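Glucose dehydrogenase (Serratia sp. FS14, PDB 7CDY) belongs to the glucose/sorbosone dehydrogenase family of beta-propeller proteins and is modelled with a bound calcium ion. Local coordinates at residues A[232-237]-A[255-260]; A[263-268]-A[294-299]; A[24-29]-A[339-344]. All coordinates share one frame; numbering follows the deposited sequence. Where two conformers were deposited one is given.

Contact 1 of 3, residues A[232-237]-A[255-260]; sequences ATYGIN and EQPLHY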
loop_
_atom_site.group_PDB
_atom_site.type_symbol
_atom_site.label_atom_id
_atom_site.label_comp_id
_atom_site.label_asym_id
_atom_site.label_seq_id
_atom_site.Cartn_x
_atom_site.Cartn_y
_atom_site.Cartn_z
ATOM N N ALA A 232 -13.884 12.173 -11.694
ATOM C CA ALA A 232 -14.563 12.435 -10.436
ATOM C C ALA A 232 -13.515 12.560 -9.341
ATOM O O ALA A 232 -12.574 11.755 -9.285
ATOM C CB ALA A 232 -15.523 11.298 -10.102
ATOM N N THR A 233 -13.655 13.585 -8.498
ATOM C CA THR A 233 -12.732 13.770 -7.384
ATOM C C THR A 233 -13.357 14.693 -6.350
ATOM O O THR A 233 -14.185 15.548 -6.685
ATOM C CB THR A 233 -11.384 14.331 -7.857
ATOM O OG1 THR A 233 -10.501 14.438 -6.734
ATOM C CG2 THR A 233 -11.542 15.697 -8.489
ATOM N N TYR A 234 -12.981 14.487 -5.089
ATOM C CA TYR A 234 -13.305 15.407 -4.005
ATOM C C TYR A 234 -12.210 16.439 -3.761
ATOM O O TYR A 234 -12.356 17.268 -2.853
ATOM C CB TYR A 234 -13.627 14.629 -2.712
ATOM C CG TYR A 234 -15.018 14.057 -2.724
ATOM C CD1 TYR A 234 -16.123 14.874 -2.504
ATOM C CD2 TYR A 234 -15.236 12.724 -3.022
ATOM C CE1 TYR A 234 -17.406 14.366 -2.537
ATOM C CE2 TYR A 234 -16.525 12.203 -3.069
ATOM C CZ TYR A 234 -17.603 13.044 -2.837
ATOM O OH TYR A 234 -18.896 12.568 -2.879
ATOM N N GLY A 235 -11.143 16.445 -4.557
ATOM C CA GLY A 235 -10.077 17.409 -4.423
ATOM C C GLY A 235 -10.049 18.397 -5.581
ATOM O O GLY A 235 -10.845 18.343 -6.519
ATOM N N ILE A 236 -9.097 19.324 -5.482
ATOM C CA ILE A 236 -8.803 20.298 -6.528
ATOM C C ILE A 236 -7.315 20.201 -6.849
ATOM O O ILE A 236 -6.585 19.443 -6.220
ATOM C CB ILE A 236 -9.220 21.736 -6.141
ATOM C CG1 ILE A 236 -8.452 22.219 -4.902
ATOM C CG2 ILE A 236 -10.717 21.790 -5.919
ATOM C CD1 ILE A 236 -8.809 23.632 -4.431
ATOM N N ASN A 237 -6.868 20.946 -7.859
ATOM C CA ASN A 237 -5.446 20.929 -8.157
ATOM C C ASN A 237 -4.676 21.767 -7.132
ATOM O O ASN A 237 -5.242 22.607 -6.418
ATOM C CB ASN A 237 -5.174 21.413 -9.587
ATOM C CG ASN A 237 -4.020 20.676 -10.232
ATOM O OD1 ASN A 237 -3.266 19.981 -9.553
ATOM N ND2 ASN A 237 -3.874 20.823 -11.547
ATOM N N GLU A 255 -17.769 4.866 -9.343
ATOM C CA GLU A 255 -18.166 4.452 -8.006
ATOM C C GLU A 255 -17.693 5.465 -6.973
ATOM O O GLU A 255 -16.556 5.951 -7.027
ATOM C CB GLU A 255 -17.547 3.096 -7.670
ATOM C CG GLU A 255 -18.042 1.947 -8.524
ATOM C CD GLU A 255 -19.467 1.548 -8.196
ATOM O OE1 GLU A 255 -19.708 1.010 -7.095
ATOM O OE2 GLU A 255 -20.353 1.794 -9.042
ATOM N N GLN A 256 -18.554 5.749 -6.013
ATOM C CA GLN A 256 -18.191 6.659 -4.944
ATOM C C GLN A 256 -17.272 5.971 -3.938
ATOM O O GLN A 256 -17.320 4.750 -3.761
ATOM C CB GLN A 256 -19.448 7.140 -4.224
ATOM C CG GLN A 256 -20.175 8.236 -4.968
ATOM C CD GLN A 256 -19.417 9.532 -4.906
ATOM O OE1 GLN A 256 -19.264 10.107 -3.831
ATOM N NE2 GLN A 256 -18.928 10.003 -6.056
ATOM N N PRO A 257 -16.423 6.735 -3.262
ATOM C CA PRO A 257 -15.679 6.163 -2.136
ATOM C C PRO A 257 -16.620 5.766 -1.012
ATOM O O PRO A 257 -17.741 6.270 -0.891
ATOM C CB PRO A 257 -14.735 7.296 -1.710
ATOM C CG PRO A 257 -15.335 8.529 -2.253
ATOM C CD PRO A 257 -16.102 8.153 -3.492
ATOM N N LEU A 258 -16.174 4.803 -0.217
ATOM C CA LEU A 258 -16.868 4.467 1.016
ATOM C C LEU A 258 -16.803 5.629 1.995
ATOM O O LEU A 258 -17.777 5.927 2.702
ATOM C CB LEU A 258 -16.214 3.219 1.609
ATOM C CG LEU A 258 -16.721 2.788 2.977
ATOM C CD1 LEU A 258 -18.181 2.416 2.838
ATOM C CD2 LEU A 258 -15.901 1.622 3.489
ATOM N N HIS A 259 -15.663 6.310 2.031
ATOM C CA HIS A 259 -15.425 7.415 2.934
ATOM C C HIS A 259 -14.397 8.312 2.270
ATOM O O HIS A 259 -13.525 7.834 1.538
ATOM C CB HIS A 259 -14.877 6.875 4.257
ATOM C CG HIS A 259 -15.040 7.808 5.406
ATOM N ND1 HIS A 259 -16.255 8.025 6.020
ATOM C CD2 HIS A 259 -14.144 8.599 6.041
ATOM C CE1 HIS A 259 -16.095 8.904 6.993
ATOM N NE2 HIS A 259 -14.825 9.265 7.030
ATOM N N TYR A 260 -14.501 9.614 2.510
ATOM C CA TYR A 260 -13.574 10.550 1.890
ATOM C C TYR A 260 -13.239 11.674 2.857
ATOM O O TYR A 260 -13.962 11.928 3.823
ATOM C CB TYR A 260 -14.111 11.114 0.562
ATOM C CG TYR A 260 -15.457 11.797 0.669
ATOM C CD1 TYR A 260 -15.561 13.151 0.983
ATOM C CD2 TYR A 260 -16.628 11.081 0.472
ATOM C CE1 TYR A 260 -16.790 13.762 1.085
ATOM C CE2 TYR A 260 -17.862 11.688 0.568
ATOM C CZ TYR A 260 -17.937 13.022 0.882
ATOM O OH TYR A 260 -19.170 13.626 0.984
#
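Y234 stacks on Y260 near the calcium site, which P257 approaches, at the place where the long excursion that follows strand 216-219 returns to the sheet and becomes one of its two edge strands, 259-261. The two phenol rings lie face to face, their planes only 4° apart and their centroids separated by 3.8 Å. They are not in perfect register: CD1 of Y260 sits over the middle of the Y234 ring, while CZ of Y234 falls toward the rim of the Y260 ring. Y260 reaches this place by tucking CG between its own backbone N and carbonyl carbon (chi1 57°), which lays the ring over that of Y234.

The phenol end of Y234 is held from another direction. Its OH donates to OE1 of Q256, 2.7 Å away, with the oxygen arriving at the ring's edge and near its plane. The hydroxyl approaches the carbonyl oxygen off the C=O line, at a C=O...OH angle of 140°, and is tilted slightly from the carbonyl plane. A bend at chi2 turns the Q256 amide back toward the ring, the two planes standing steeply to each other; NE2 of the same amide bonds to the backbone O of E249, so both amide ends are engaged and its flip is fixed. P257 adds an oblique apolar touch, CG to CE2 of Y234 at 3.9 Å, and its ring also packs on E217, one of the calcium ligands.

T233 OG1 accepts from the N of G235, an ST turn around Y234, and L258 and H259 together face L218 in a classic beta bulge just before Y260. An aromatic stack with one hydroxyl pinned by an amide thus ties a long loop to the edge strand of a propeller sheet, next to its metal site.

Contact 2 of 3, residues A[263-268]-A[294-299]; sequences VSPGLS and ALIRLT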
loop_
_atom_site.group_PDB
_atom_site.type_symbol
_atom_site.label_atom_id
_atom_site.label_comp_id
_atom_site.label_asym_id
_atom_site.label_seq_id
_atom_site.Cartn_x
_atom_site.Cartn_y
_atom_site.Cartn_z
ATOM N N VAL A 263 -10.365 17.536 3.339
ATOM C CA VAL A 263 -9.021 17.999 3.659
ATOM C C VAL A 263 -8.148 16.760 3.828
ATOM O O VAL A 263 -8.436 15.902 4.671
ATOM C CB VAL A 263 -9.012 18.883 4.919
ATOM C CG1 VAL A 263 -7.599 19.399 5.203
ATOM C CG2 VAL A 263 -10.001 20.057 4.759
ATOM N N SER A 264 -7.119 16.637 2.997
ATOM C CA SER A 264 -6.339 15.387 2.936
ATOM C C SER A 264 -5.448 15.179 4.150
ATOM O O SER A 264 -4.559 15.998 4.402
ATOM C CB SER A 264 -5.451 15.373 1.710
ATOM O OG SER A 264 -6.209 15.368 0.520
ATOM N N PRO A 265 -5.604 14.082 4.893
ATOM C CA PRO A 265 -4.588 13.745 5.901
ATOM C C PRO A 265 -3.306 13.197 5.300
ATOM O O PRO A 265 -2.273 13.203 5.990
ATOM C CB PRO A 265 -5.281 12.683 6.770
ATOM C CG PRO A 265 -6.756 12.755 6.409
ATOM C CD PRO A 265 -6.761 13.171 4.965
ATOM N N GLY A 266 -3.341 12.729 4.044
ATOM C CA GLY A 266 -2.221 12.034 3.444
ATOM C C GLY A 266 -2.226 10.565 3.823
ATOM O O GLY A 266 -1.276 10.085 4.444
ATOM N N LEU A 267 -3.278 9.836 3.442
ATOM C CA LEU A 267 -3.464 8.465 3.910
ATOM C C LEU A 267 -2.334 7.556 3.444
ATOM O O LEU A 267 -1.976 7.542 2.264
ATOM C CB LEU A 267 -4.781 7.907 3.377
ATOM C CG LEU A 267 -6.048 8.740 3.561
ATOM C CD1 LEU A 267 -7.222 7.997 2.949
ATOM C CD2 LEU A 267 -6.312 9.079 5.030
ATOM N N SER A 268 -1.805 6.764 4.373
ATOM C CA SER A 268 -0.711 5.852 4.061
ATOM C C SER A 268 -0.724 4.709 5.055
ATOM O O SER A 268 -0.677 4.938 6.268
ATOM C CB SER A 268 0.622 6.595 4.146
ATOM O OG SER A 268 1.680 5.797 3.656
ATOM N N ALA A 294 -0.334 11.721 12.032
ATOM C CA ALA A 294 -1.241 11.124 13.002
ATOM C C ALA A 294 -1.647 9.730 12.549
ATOM O O ALA A 294 -1.310 9.279 11.450
ATOM C CB ALA A 294 -2.475 12.007 13.228
ATOM N N LEU A 295 -2.379 9.054 13.425
ATOM C CA LEU A 295 -2.973 7.759 13.142
ATOM C C LEU A 295 -4.485 7.903 13.209
ATOM O O LEU A 295 -5.016 8.433 14.190
ATOM C CB LEU A 295 -2.491 6.742 14.172
ATOM C CG LEU A 295 -3.028 5.316 14.042
ATOM C CD1 LEU A 295 -2.533 4.660 12.748
ATOM C CD2 LEU A 295 -2.596 4.499 15.254
ATOM N N ILE A 296 -5.168 7.462 12.162
ATOM C CA ILE A 296 -6.617 7.549 12.058
ATOM C C ILE A 296 -7.208 6.205 12.448
ATOM O O ILE A 296 -6.731 5.157 11.992
ATOM C CB ILE A 296 -7.024 7.920 10.623
ATOM C CG1 ILE A 296 -6.492 9.305 10.265
ATOM C CG2 ILE A 296 -8.527 7.834 10.451
ATOM C CD1 ILE A 296 -6.525 9.599 8.771
ATOM N N ARG A 297 -8.246 6.218 13.284
ATOM C CA ARG A 297 -8.985 5.004 13.610
ATOM C C ARG A 297 -10.432 5.167 13.172
ATOM O O ARG A 297 -11.139 6.054 13.665
ATOM C CB ARG A 297 -8.932 4.701 15.108
ATOM C CG ARG A 297 -9.652 3.406 15.456
ATOM C CD ARG A 297 -9.504 3.048 16.916
ATOM N NE ARG A 297 -10.367 3.855 17.761
ATOM C CZ ARG A 297 -11.547 3.452 18.220
ATOM N NH1 ARG A 297 -12.011 2.252 17.904
ATOM N NH2 ARG A 297 -12.268 4.254 18.992
ATOM N N LEU A 298 -10.879 4.313 12.252
ATOM C CA LEU A 298 -12.264 4.303 11.797
ATOM C C LEU A 298 -12.991 3.136 12.451
ATOM O O LEU A 298 -12.561 1.984 12.319
ATOM C CB LEU A 298 -12.335 4.165 10.277
ATOM C CG LEU A 298 -11.597 5.229 9.467
ATOM C CD1 LEU A 298 -11.786 4.996 7.982
ATOM C CD2 LEU A 298 -12.110 6.606 9.864
ATOM N N THR A 299 -14.091 3.423 13.145
ATOM C CA THR A 299 -14.928 2.363 13.693
ATOM C C THR A 299 -15.865 1.869 12.600
ATOM O O THR A 299 -16.500 2.672 11.914
ATOM C CB THR A 299 -15.735 2.916 14.868
ATOM O OG1 THR A 299 -14.841 3.367 15.892
ATOM C CG2 THR A 299 -16.653 1.843 15.443
#
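P265 and L267 approach I296 from a backbone one strand removed: the CA atoms of P265 and A294 are 8.3 Å apart, those of L267 and I296 8.8 Å, and no hydrogen bond joins the two segments. Residues 263-266 are loop, and G266, with positive phi and psi, turns the chain into the strand that starts at L267. Residues 294-299 are strand throughout.

One methyl does the touching. I296 extends its longer branch, with chi2 at 165°, until CD1 lies 3.8 Å from CD2 of L267 and 3.9 Å from CB of P265; CG of the proline is equally near. The isoleucine meets both partners at about a right angle, end-on rather than alongside. All three residues are buried, and the contact is wholly apolar.

D216 steadies the incoming loop, its OD2 accepting from the backbone N of both G266 and L267 while OD1 bonds to OG of S264. Strand 284-289 fills the space between the two backbones, pairing antiparallel with 267-273 along one edge and with 294-301 along the other, and I287 and A289 from it pack on L267 and P265.

Contact 3 of 3, residues A[24-29]-A[339-344]; sequences QGLLIT and GKLLKV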
loop_
_atom_site.group_PDB
_atom_site.type_symbol
_atom_site.label_atom_id
_atom_site.label_comp_id
_atom_site.label_asym_id
_atom_site.label_seq_id
_atom_site.Cartn_x
_atom_site.Cartn_y
_atom_site.Cartn_z
ATOM N N GLN A 24 10.278 -14.691 14.845
ATOM C CA GLN A 24 11.377 -14.574 13.896
ATOM C C GLN A 24 11.660 -13.135 13.493
ATOM O O GLN A 24 12.726 -12.863 12.925
ATOM C CB GLN A 24 11.106 -15.442 12.672
ATOM C CG GLN A 24 11.157 -16.929 13.012
ATOM C CD GLN A 24 10.453 -17.802 12.000
ATOM O OE1 GLN A 24 9.843 -18.815 12.354
ATOM N NE2 GLN A 24 10.546 -17.430 10.732
ATOM N N GLY A 25 10.742 -12.227 13.761
ATOM C CA GLY A 25 10.982 -10.817 13.577
ATOM C C GLY A 25 10.111 -10.196 12.504
ATOM O O GLY A 25 9.072 -10.731 12.100
ATOM N N LEU A 26 10.563 -9.031 12.035
ATOM C CA LEU A 26 9.862 -8.187 11.081
ATOM C C LEU A 26 10.824 -7.824 9.958
ATOM O O LEU A 26 11.994 -7.518 10.209
ATOM C CB LEU A 26 9.432 -6.866 11.749
ATOM C CG LEU A 26 8.337 -6.816 12.821
ATOM C CD1 LEU A 26 8.795 -7.458 14.119
ATOM C CD2 LEU A 26 7.926 -5.376 13.076
ATOM N N LEU A 27 10.334 -7.832 8.720
ATOM C CA LEU A 27 11.091 -7.258 7.623
ATOM C C LEU A 27 10.648 -5.817 7.426
ATOM O O LEU A 27 9.466 -5.500 7.579
ATOM C CB LEU A 27 10.856 -8.055 6.337
ATOM C CG LEU A 27 11.410 -9.487 6.300
ATOM C CD1 LEU A 27 10.893 -10.237 5.086
ATOM C CD2 LEU A 27 12.927 -9.489 6.316
ATOM N N ILE A 28 11.602 -4.951 7.085
ATOM C CA ILE A 28 11.352 -3.526 6.891
ATOM C C ILE A 28 12.062 -3.094 5.624
ATOM O O ILE A 28 13.241 -3.404 5.445
ATOM C CB ILE A 28 11.895 -2.690 8.068
ATOM C CG1 ILE A 28 11.293 -3.154 9.389
ATOM C CG2 ILE A 28 11.627 -1.200 7.847
ATOM C CD1 ILE A 28 11.786 -2.374 10.600
ATOM N N THR A 29 11.373 -2.349 4.765
ATOM C CA THR A 29 12.036 -1.703 3.645
ATOM C C THR A 29 12.392 -0.266 3.995
ATOM O O THR A 29 11.627 0.440 4.660
ATOM C CB THR A 29 11.172 -1.713 2.381
ATOM O OG1 THR A 29 9.969 -0.970 2.622
ATOM C CG2 THR A 29 10.832 -3.144 1.973
ATOM N N GLY A 339 13.907 7.587 10.614
ATOM C CA GLY A 339 12.620 6.929 10.711
ATOM C C GLY A 339 12.578 5.931 11.848
ATOM O O GLY A 339 13.593 5.346 12.233
ATOM N N LYS A 340 11.373 5.722 12.369
ATOM C CA LYS A 340 11.153 4.919 13.562
ATOM C C LYS A 340 10.208 3.754 13.285
ATOM O O LYS A 340 9.292 3.850 12.456
ATOM C CB LYS A 340 10.534 5.767 14.689
ATOM C CG LYS A 340 11.226 7.109 14.968
ATOM C CD LYS A 340 12.676 6.953 15.380
ATOM C CE LYS A 340 13.201 8.228 16.059
ATOM N NZ LYS A 340 13.148 9.397 15.135
ATOM N N LEU A 341 10.429 2.660 14.018
ATOM C CA LEU A 341 9.467 1.580 14.174
ATOM C C LEU A 341 8.808 1.758 15.537
ATOM O O LEU A 341 9.505 1.809 16.560
ATOM C CB LEU A 341 10.186 0.229 14.113
ATOM C CG LEU A 341 9.367 -1.021 14.442
ATOM C CD1 LEU A 341 8.311 -1.286 13.376
ATOM C CD2 LEU A 341 10.312 -2.220 14.580
ATOM N N LEU A 342 7.481 1.866 15.555
ATOM C CA LEU A 342 6.722 2.110 16.776
ATOM C C LEU A 342 5.765 0.962 17.053
ATOM O O LEU A 342 5.140 0.420 16.133
ATOM C CB LEU A 342 5.878 3.382 16.653
ATOM C CG LEU A 342 6.619 4.660 16.278
ATOM C CD1 LEU A 342 5.635 5.812 16.127
ATOM C CD2 LEU A 342 7.699 4.995 17.302
ATOM N N LYS A 343 5.617 0.627 18.328
ATOM C CA LYS A 343 4.647 -0.353 18.794
ATOM C C LYS A 343 3.584 0.396 19.594
ATOM O O LYS A 343 3.909 1.097 20.562
ATOM C CB LYS A 343 5.355 -1.391 19.663
ATOM C CG LYS A 343 4.479 -2.492 20.209
ATOM C CD LYS A 343 5.340 -3.430 21.049
ATOM C CE LYS A 343 4.524 -4.253 22.016
ATOM N NZ LYS A 343 5.387 -5.143 22.845
ATOM N N VAL A 344 2.349 0.249 19.158
ATOM C CA VAL A 344 1.248 1.085 19.696
ATOM C C VAL A 344 0.120 0.227 20.240
ATOM O O VAL A 344 -0.292 -0.685 19.604
ATOM C CB VAL A 344 0.716 2.036 18.611
ATOM C CG1 VAL A 344 -0.397 2.891 19.170
ATOM C CG2 VAL A 344 1.813 2.918 18.049
#
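L341 comes down between L26 and I28 with its two methyls spread, one for each partner. L26 and I28 stand two residues apart on strand 26-30, so their side chains leave the same side of it, and both CB atoms point at the segment 339-344. L341 points back at them from its own strand, and its CA is 9.1 Å from that of I28, too far for any backbone bond.

The leucine fork explains the pairing. In L341 the CG lies opposite the backbone N (chi1 172°), which carries the branch point out toward the other strand. There CD1 faces CD2 of L26 at 4.1 Å, and CD2 faces CD1 of I28 at 4.2 Å. I28 reaches it with CD1 at the end of an extended chain (chi2 180°). The L26 and L341 side chains cross at a slant and meet methyl to methyl. L26 has two conformers, so its contact with L341 is less certain than that of I28.

W38, on strand 34-39, packs against both L26 and L341 and so extends this apolar patch. F19, from the broken strand 3-19, also lies on L26. That strand pairs with both partners of the contact: it bonds through A18 to L27 and through W15 and S16 to T29, and nearer its start Q6 and D9 touch K340. The N-terminal strand therefore joins the first hairpin to the last strands of the chain, consistent with the way a beta-propeller is closed by pairing N- and C-terminal strands.

With three aliphatic side chains, no polar atom and spacings of just over 4 Å, the contact has no directional bond to set its geometry. It rests on dispersion and the exclusion of water, and its fit depends on where the methyl groups come to rest against one another.

In the fold
Contacts 1 and 2 follow one another along the chain, their segments adjoining in sequence and their centres 15 Å apart: strand 259-261 ends one sheet and strand 267-273 begins the next. Contact 3 lies well away, with its centre about 32 Å from that of contact 1, on the opposite side of the chain's centre, and about 20 Å from that of contact 2; the nearest atoms of contacts 2 and 3 are about 5 Å apart, without touching. Contact 3 joins segments near the two ends of the chain, between which the other two contacts lie. The calcium ion belongs to the contact 1 side: the P257 side chain is about 5 Å from it and that of L267 about 11 Å.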